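Local atomic coordinates of putative alpha-N-acetylgalactosaminidase (Bacillus halodurans C-125, PDB entry 3CC1), a protein that probably hydrolyses terminal alpha-N-acetylgalactosamine residues from glycoconjugates, as a glycoside hydrolase of the alpha-galactosidase type. Residues A[299-310]-A[419-427]. Sequence-based numbering, arbitrary orientation.
Sequences DEQLTMMNLWAI and LKPHQSMML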
# COMPACT_ATOMS: atom_id res chain seq x y z
N ASP A 299 19.78 -7.14 18.01
CA ASP A 299 19.75 -7.06 16.56
C ASP A 299 18.99 -5.79 16.09
O ASP A 299 19.39 -5.08 15.13
CB ASP A 299 19.11 -8.29 15.93
CG ASP A 299 20.05 -9.49 15.86
OD1 ASP A 299 21.28 -9.32 16.11
OD2 ASP A 299 19.51 -10.60 15.56
N GLU A 300 17.85 -5.54 16.72
CA GLU A 300 17.04 -4.37 16.41
C GLU A 300 17.72 -3.07 16.70
O GLU A 300 17.56 -2.11 15.97
CB GLU A 300 15.68 -4.45 17.14
CG GLU A 300 14.80 -5.53 16.54
CD GLU A 300 13.57 -5.85 17.42
OE1 GLU A 300 13.57 -5.47 18.60
OE2 GLU A 300 12.64 -6.53 16.92
N GLN A 301 18.43 -3.01 17.83
CA GLN A 301 19.17 -1.82 18.23
C GLN A 301 20.24 -1.47 17.15
O GLN A 301 20.36 -0.32 16.72
CB GLN A 301 19.83 -2.03 19.60
CG GLN A 301 18.83 -2.18 20.80
CD GLN A 301 19.52 -2.50 22.10
OE1 GLN A 301 20.56 -1.90 22.42
NE2 GLN A 301 18.96 -3.46 22.86
N LEU A 302 20.99 -2.47 16.70
CA LEU A 302 21.99 -2.27 15.63
C LEU A 302 21.34 -1.89 14.31
O LEU A 302 21.84 -1.06 13.60
CB LEU A 302 22.84 -3.52 15.42
CG LEU A 302 23.75 -3.88 16.58
CD1 LEU A 302 24.33 -5.26 16.35
CD2 LEU A 302 24.86 -2.89 16.78
N THR A 303 20.18 -2.49 14.03
CA THR A 303 19.40 -2.16 12.84
C THR A 303 19.00 -0.69 12.82
O THR A 303 19.19 0.00 11.81
CB THR A 303 18.18 -3.12 12.67
OG1 THR A 303 18.68 -4.41 12.22
CG2 THR A 303 17.17 -2.57 11.67
N MSE A 304 18.54 -0.20 13.96
CA MSE A 304 18.20 1.19 14.10
C MSE A 304 19.43 2.08 13.92
O MSE A 304 19.40 3.03 13.18
CB MSE A 304 17.54 1.46 15.47
CG MSE A 304 17.30 2.96 15.69
SE MSE A 304 16.98 3.28 17.56
CE MSE A 304 18.76 2.86 18.18
N MSE A 305 20.52 1.74 14.61
CA MSE A 305 21.73 2.53 14.51
C MSE A 305 22.23 2.59 13.07
O MSE A 305 22.70 3.64 12.60
CB MSE A 305 22.84 1.99 15.42
CG MSE A 305 22.57 2.13 16.91
SE MSE A 305 22.46 3.99 17.48
CE MSE A 305 24.29 4.54 17.16
N ASN A 306 22.09 1.49 12.34
CA ASN A 306 22.61 1.40 10.98
C ASN A 306 21.87 2.36 10.03
O ASN A 306 22.48 3.04 9.23
CB ASN A 306 22.56 -0.04 10.45
CG ASN A 306 23.65 -0.94 11.04
OD1 ASN A 306 24.73 -0.45 11.43
ND2 ASN A 306 23.39 -2.23 11.11
N LEU A 307 20.56 2.39 10.13
CA LEU A 307 19.74 3.24 9.27
C LEU A 307 19.94 4.72 9.62
O LEU A 307 20.09 5.58 8.72
CB LEU A 307 18.23 2.84 9.37
CG LEU A 307 17.28 3.80 8.65
CD1 LEU A 307 17.62 3.80 7.16
CD2 LEU A 307 15.76 3.48 8.90
N TRP A 308 19.93 5.02 10.91
CA TRP A 308 20.14 6.37 11.43
C TRP A 308 21.52 6.88 11.01
O TRP A 308 21.66 8.00 10.60
CB TRP A 308 20.08 6.42 12.96
CG TRP A 308 18.72 6.67 13.64
CD1 TRP A 308 18.48 7.59 14.61
CD2 TRP A 308 17.47 5.96 13.45
NE1 TRP A 308 17.17 7.52 15.03
CE2 TRP A 308 16.53 6.52 14.34
CE3 TRP A 308 17.06 4.93 12.61
CZ2 TRP A 308 15.23 6.07 14.43
CZ3 TRP A 308 15.73 4.47 12.70
CH2 TRP A 308 14.85 5.05 13.60
N ALA A 309 22.51 6.02 11.09
CA ALA A 309 23.89 6.38 10.66
C ALA A 309 23.96 6.70 9.16
O ALA A 309 24.41 7.76 8.78
CB ALA A 309 24.89 5.26 10.99
N ILE A 310 23.44 5.79 8.35
CA ILE A 310 23.62 5.86 6.89
C ILE A 310 22.78 6.97 6.28
O ILE A 310 23.12 7.47 5.22
CB ILE A 310 23.28 4.50 6.23
CG1 ILE A 310 23.98 4.37 4.86
CG2 ILE A 310 21.75 4.32 6.08
CD1 ILE A 310 25.29 3.69 4.91
N LEU A 419 20.76 -13.35 7.18
CA LEU A 419 20.50 -12.48 8.32
C LEU A 419 19.29 -12.98 9.06
O LEU A 419 18.29 -13.34 8.46
CB LEU A 419 20.31 -11.03 7.85
CG LEU A 419 21.54 -10.31 7.31
CD1 LEU A 419 21.11 -9.02 6.68
CD2 LEU A 419 22.64 -10.09 8.39
N LYS A 420 19.39 -13.03 10.36
CA LYS A 420 18.24 -13.30 11.23
C LYS A 420 17.14 -12.25 11.04
O LYS A 420 17.39 -11.17 10.52
CB LYS A 420 18.68 -13.31 12.69
CG LYS A 420 19.67 -14.40 13.02
CD LYS A 420 19.84 -14.50 14.51
CE LYS A 420 21.17 -13.96 14.98
NZ LYS A 420 20.98 -13.28 16.33
N PRO A 421 15.91 -12.57 11.44
CA PRO A 421 14.86 -11.56 11.36
C PRO A 421 15.23 -10.28 12.10
O PRO A 421 15.78 -10.32 13.19
CB PRO A 421 13.64 -12.26 11.98
CG PRO A 421 14.13 -13.51 12.57
CD PRO A 421 15.42 -13.86 11.95
N HIS A 422 15.01 -9.14 11.44
CA HIS A 422 15.28 -7.81 12.00
C HIS A 422 16.76 -7.50 12.11
O HIS A 422 17.12 -6.48 12.66
CB HIS A 422 14.64 -7.63 13.38
CG HIS A 422 13.19 -7.99 13.43
ND1 HIS A 422 12.42 -7.80 14.56
CD2 HIS A 422 12.37 -8.52 12.49
CE1 HIS A 422 11.19 -8.24 14.33
NE2 HIS A 422 11.14 -8.69 13.08
N GLN A 423 17.60 -8.37 11.58
CA GLN A 423 19.03 -8.21 11.68
C GLN A 423 19.57 -7.51 10.44
O GLN A 423 19.08 -7.64 9.32
CB GLN A 423 19.71 -9.57 11.88
CG GLN A 423 21.21 -9.46 12.11
CD GLN A 423 21.89 -10.78 12.36
OE1 GLN A 423 21.66 -11.74 11.67
NE2 GLN A 423 22.76 -10.81 13.36
N SER A 424 20.65 -6.77 10.65
CA SER A 424 21.26 -6.04 9.58
C SER A 424 22.79 -6.21 9.65
O SER A 424 23.35 -6.75 10.60
CB SER A 424 20.91 -4.56 9.64
OG SER A 424 21.33 -3.98 10.86
N MSE A 425 23.44 -5.75 8.60
CA MSE A 425 24.88 -5.71 8.57
C MSE A 425 25.37 -4.44 7.95
O MSE A 425 24.94 -4.07 6.83
CB MSE A 425 25.38 -6.88 7.76
CG MSE A 425 26.80 -6.60 7.32
SE MSE A 425 28.02 -7.27 8.69
CE MSE A 425 27.91 -8.83 7.55
N MSE A 426 26.30 -3.78 8.63
CA MSE A 426 26.97 -2.61 8.06
C MSE A 426 28.36 -3.00 7.54
O MSE A 426 29.22 -3.48 8.29
CB MSE A 426 27.05 -1.49 9.09
CG MSE A 426 27.74 -0.24 8.59
SE MSE A 426 26.68 0.73 7.32
CE MSE A 426 25.65 1.88 8.53
N LEU A 427 28.55 -2.82 6.23
CA LEU A 427 29.80 -3.18 5.57
C LEU A 427 30.61 -1.94 5.22
O LEU A 427 30.05 -0.90 4.83
CB LEU A 427 29.55 -3.99 4.30
CG LEU A 427 28.67 -5.24 4.35
CD1 LEU A 427 28.19 -5.63 2.99
CD2 LEU A 427 29.46 -6.40 4.96
O HOH W 1 21.34 -6.08 13.38
O HOH W 2 17.02 -11.19 15.29
O HOH W 3 23.08 -7.90 14.62
O HOH W 4 22.72 -11.57 16.89
O HOH W 5 24.42 -4.74 12.33
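A relay of three side-chain hydrogen bonds joins N306, S424 and T303 and ends on the backbone of H422. N306 ND2 donates to S424 OG (2.7 Å). S424 OG donates to T303 OG1 (3.0 Å). T303 OG1 in turn donates to H422 O (2.6 Å). The relay couples helix 298-310 of the TIM-barrel domain to the C-terminal beta sandwich, the two-domain layout of the alpha-galactosidase family. With chi1 at 59°, S424 OG is flanked by its own N and C, which aims it at the helix. The S424 hydroxyl lies nearly in the amide plane of N306, whose OD1 is held by W401 NE1. K420 to Q423 form a type II beta turn, with H422 at a positive phi. The H422 ring lies beside the E300 carboxylate, their planes only 11° apart. H422 ND1 donates to the anti lone pair of E300 OE2 (2.7 Å). H422 NE2 bonds to D377, and W247 stacks on the ring, so its rotation is probably fixed.

At the partly exposed end, K420 NZ forms a salt bridge to D299 OD2 (3.2 Å) from the syn side. Water 4 also links NZ to D299 OD1, while water 2 joins OD2 to P421 O and water 3 joins OD1 to Q423 NE2. Replacing D299 by an alanine removes both carboxylate oxygens and would probably leave the K420 ammonium without its charged mate and these three waters without their shared anchor. Water 1 bridges D299 O and S424 N. At the buried end, M426, a selenomethionine, and N306 run alongside each other, pointing opposite ways. The M426 chain is folded by its chi2 and chi3 torsions. M426 SE lies 4.1 Å from I310 CD1, and M426 CE 3.4 Å from N306 O.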